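Local coordinates for protein-tyrosine-phosphatase (Shewanella sp., PDB 2Z72), which is a cold-active protein tyrosine phosphatase of the calcineurin-like phosphoesterase family that binds zinc and probably hydrolyses phosphotyrosine esters, at residues 142-147 with 198-203. Numbering follows the deposited sequence.
Sequences MVHLLM and IKINDV
Ile198 meets both His144 and Leu146, its two branches dividing the work. Its CG1 sits between the backbone N and the carbonyl carbon (chi1 68°), which sends the ethyl arm toward the imidazole while CG2 faces the leucine. At the end of that arm Ile198 CD1 lies over one face of the His144 ring, 3.8 Å from the centroid and 26° off the normal, a CH-pi contact displaced toward the CB side, where Ile198 CD1 comes within 3.5 Å of His144 CG. Leucine suits the next place because its forked end carries Leu146 CD2 across to Ile198 CG2, at 3.8 Å, with no polar atom to satisfy in this buried setting. Ile200 again faces strand 142-145: Ile200 CD1 approaches the ring obliquely, 3.7 Å from His144 NE2. Beyond it, Ile200 to Val203 form a type II' turn, in which Asn201 takes the positive phi (58°) of the first corner, a conformation asparagine tolerates better than most residues other than glycine. The turn leads into strand 203-206, whose Tyr205 also touches Leu146 and both isoleucines. The contact thus packs two sheets of the metallophosphoesterase fold against each other, with the side chain of Leu146 about 11 Å from a zinc ion. Histidine suits its buried place because one ring face takes the Ile198 methyl while NE2 hydrogen-bonds to His108 ND1 on the adjacent strand. Replacing His144 by alanine is likely to open a gap beneath Ile198 CD1 and to take from His108 ND1 its hydrogen-bond partner. With no hydrogen bond between the segments, their cohesion rests on dispersion and shape, and His144 NE2 finds its polar partner in strand 108-111.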
ATOM      1  N   MET A 142      -3.662   4.973  12.915  1.00  9.03           N
ATOM      2  CA  MET A 142      -3.447   3.745  12.174  1.00  8.60           C
ATOM      3  C   MET A 142      -2.907   4.035  10.794  1.00  8.75           C
ATOM      4  O   MET A 142      -3.360   4.997  10.150  1.00  9.80           O
ATOM      5  CB  MET A 142      -4.719   2.911  11.960  0.60  9.31           C
ATOM      6  CG  MET A 142      -5.321   2.295  13.199  0.60 10.24           C
ATOM      7  SD  MET A 142      -6.692   1.179  12.859  0.60 11.49           S
ATOM      8  CE  MET A 142      -5.752  -0.323  12.466  0.60 22.21           C
ATOM      9  N   VAL A 143      -2.022   3.140  10.306  1.00  8.94           N
ATOM     10  CA  VAL A 143      -1.773   3.035   8.887  1.00  8.05           C
ATOM     11  C   VAL A 143      -2.437   1.760   8.396  1.00  7.82           C
ATOM     12  O   VAL A 143      -2.217   0.668   8.929  1.00  8.79           O
ATOM     13  CB  VAL A 143      -0.244   2.919   8.610  1.00  8.47           C
ATOM     14  CG1 VAL A 143       0.025   2.569   7.163  1.00  9.96           C
ATOM     15  CG2 VAL A 143       0.469   4.186   9.038  1.00  9.61           C
ATOM     16  N   HIS A 144      -3.257   1.912   7.375  1.00  7.85           N
ATOM     17  CA  HIS A 144      -3.855   0.836   6.625  1.00  7.79           C
ATOM     18  C   HIS A 144      -3.085   0.724   5.318  1.00  8.13           C
ATOM     19  O   HIS A 144      -3.290   1.490   4.389  1.00  8.73           O
ATOM     20  CB  HIS A 144      -5.324   1.112   6.291  1.00  8.46           C
ATOM     21  CG  HIS A 144      -6.148   1.408   7.487  1.00  8.75           C
ATOM     22  ND1 HIS A 144      -6.761   0.422   8.261  1.00 10.91           N
ATOM     23  CD2 HIS A 144      -6.484   2.605   8.036  1.00  9.12           C
ATOM     24  CE1 HIS A 144      -7.408   1.055   9.182  1.00 11.84           C
ATOM     25  NE2 HIS A 144      -7.262   2.387   9.124  1.00  9.42           N
ATOM     26  N   LEU A 145      -2.155  -0.259   5.266  1.00  7.57           N
ATOM     27  CA  LEU A 145      -1.486  -0.537   4.005  1.00  7.94           C
ATOM     28  C   LEU A 145      -2.300  -1.617   3.315  1.00  7.34           C
ATOM     29  O   LEU A 145      -2.384  -2.736   3.837  1.00  8.22           O
ATOM     30  CB  LEU A 145      -0.084  -1.056   4.216  1.00  8.72           C
ATOM     31  CG  LEU A 145       0.652  -1.492   2.943  1.00  9.06           C
ATOM     32  CD1 LEU A 145       0.694  -0.384   1.888  1.00 11.02           C
ATOM     33  CD2 LEU A 145       2.033  -1.968   3.292  1.00 11.29           C
ATOM     34  N   LEU A 146      -2.932  -1.290   2.195  1.00  7.71           N
ATOM     35  CA  LEU A 146      -3.713  -2.257   1.468  1.00  7.74           C
ATOM     36  C   LEU A 146      -2.855  -2.901   0.393  1.00  7.65           C
ATOM     37  O   LEU A 146      -1.943  -2.285  -0.195  1.00  8.66           O
ATOM     38  CB  LEU A 146      -4.959  -1.675   0.798  1.00  8.89           C
ATOM     39  CG  LEU A 146      -5.835  -0.840   1.713  1.00  8.71           C
ATOM     40  CD1 LEU A 146      -7.073  -0.375   0.953  1.00  9.76           C
ATOM     41  CD2 LEU A 146      -6.225  -1.606   2.976  1.00 10.45           C
ATOM     42  N   MET A 147      -3.152  -4.159   0.091  1.00  7.90           N
ATOM     43  CA  MET A 147      -2.508  -4.858  -1.026  1.00  7.25           C
ATOM     44  C   MET A 147      -3.011  -4.388  -2.370  1.00  7.53           C
ATOM     45  O   MET A 147      -4.212  -4.345  -2.625  1.00  9.15           O
ATOM     46  CB  MET A 147      -2.794  -6.344  -0.953  0.57  7.52           C
ATOM     47  CG  MET A 147      -2.266  -7.058   0.270  0.57  7.06           C
ATOM     48  SD  MET A 147      -0.462  -7.363   0.200  0.57  8.64           S
ATOM     49  CE  MET A 147      -0.390  -8.784  -0.824  0.57 10.78           C
ATOM     50  N   ILE A 198     -11.074  -2.037   2.543  1.00  8.61           N
ATOM     51  CA  ILE A 198     -11.544  -1.592   3.867  1.00  8.43           C
ATOM     52  C   ILE A 198     -12.609  -0.519   3.713  1.00  8.31           C
ATOM     53  O   ILE A 198     -12.762   0.121   2.674  1.00  9.06           O
ATOM     54  CB  ILE A 198     -10.396  -1.109   4.771  1.00  8.15           C
ATOM     55  CG1 ILE A 198      -9.758   0.195   4.276  1.00  8.20           C
ATOM     56  CG2 ILE A 198      -9.385  -2.204   4.978  1.00  8.74           C
ATOM     57  CD1 ILE A 198      -8.811   0.831   5.272  1.00  9.72           C
ATOM     58  N   LYS A 199     -13.351  -0.338   4.804  1.00  8.61           N
ATOM     59  CA  LYS A 199     -14.376   0.695   4.924  1.00  8.95           C
ATOM     60  C   LYS A 199     -14.080   1.519   6.151  1.00  8.97           C
ATOM     61  O   LYS A 199     -13.892   0.970   7.232  1.00  9.56           O
ATOM     62  CB  LYS A 199     -15.751   0.015   5.061  1.00 10.20           C
ATOM     63  CG  LYS A 199     -16.933   0.985   5.049  1.00 14.36           C
ATOM     64  CD  LYS A 199     -18.282   0.177   5.177  1.00 17.69           C
ATOM     65  CE  LYS A 199     -19.482   1.044   5.403  1.00 21.96           C
ATOM     66  NZ  LYS A 199     -20.615   0.126   5.655  1.00 29.20           N
ATOM     67  N   ILE A 200     -13.950   2.823   5.995  1.00  9.38           N
ATOM     68  CA  ILE A 200     -13.791   3.719   7.116  1.00  9.71           C
ATOM     69  C   ILE A 200     -14.901   4.767   6.998  1.00 10.52           C
ATOM     70  O   ILE A 200     -15.015   5.471   6.007  1.00 10.92           O
ATOM     71  CB  ILE A 200     -12.414   4.418   7.163  1.00  9.62           C
ATOM     72  CG1 ILE A 200     -11.276   3.423   7.168  1.00  9.07           C
ATOM     73  CG2 ILE A 200     -12.355   5.381   8.341  1.00 10.63           C
ATOM     74  CD1 ILE A 200      -9.890   4.063   7.144  1.00 10.29           C
ATOM     75  N   ASN A 201     -15.741   4.843   8.018  1.00 11.41           N
ATOM     76  CA  ASN A 201     -16.880   5.794   8.004  1.00 11.76           C
ATOM     77  C   ASN A 201     -17.713   5.448   6.768  1.00 11.53           C
ATOM     78  O   ASN A 201     -18.077   4.278   6.596  1.00 13.18           O
ATOM     79  CB  ASN A 201     -16.418   7.253   8.069  1.00 13.01           C
ATOM     80  CG  ASN A 201     -15.471   7.518   9.229  1.00 12.73           C
ATOM     81  OD1 ASN A 201     -15.556   6.889  10.288  1.00 13.28           O
ATOM     82  ND2 ASN A 201     -14.623   8.540   9.010  1.00 13.29           N
ATOM     83  N   ASP A 202     -18.040   6.434   5.952  1.00 12.83           N
ATOM     84  CA  ASP A 202     -18.873   6.291   4.783  1.00 12.80           C
ATOM     85  C   ASP A 202     -18.049   6.199   3.505  1.00 11.52           C
ATOM     86  O   ASP A 202     -18.518   6.572   2.437  1.00 13.49           O
ATOM     87  CB  ASP A 202     -19.854   7.453   4.759  1.00 15.71           C
ATOM     88  CG  ASP A 202     -19.183   8.799   4.625  1.00 18.14           C
ATOM     89  OD1 ASP A 202     -19.836   9.758   4.118  1.00 21.52           O
ATOM     90  OD2 ASP A 202     -18.015   8.956   5.012  1.00 20.53           O
ATOM     91  N   VAL A 203     -16.823   5.630   3.593  1.00 11.42           N
ATOM     92  CA  VAL A 203     -15.925   5.562   2.444  1.00 11.19           C
ATOM     93  C   VAL A 203     -15.350   4.155   2.328  1.00 10.13           C
ATOM     94  O   VAL A 203     -14.913   3.560   3.328  1.00 10.35           O
ATOM     95  CB  VAL A 203     -14.791   6.595   2.571  1.00 11.39           C
ATOM     96  CG1 VAL A 203     -13.905   6.571   1.343  1.00 12.78           C
ATOM     97  CG2 VAL A 203     -15.344   7.984   2.828  1.00 14.56           C
TER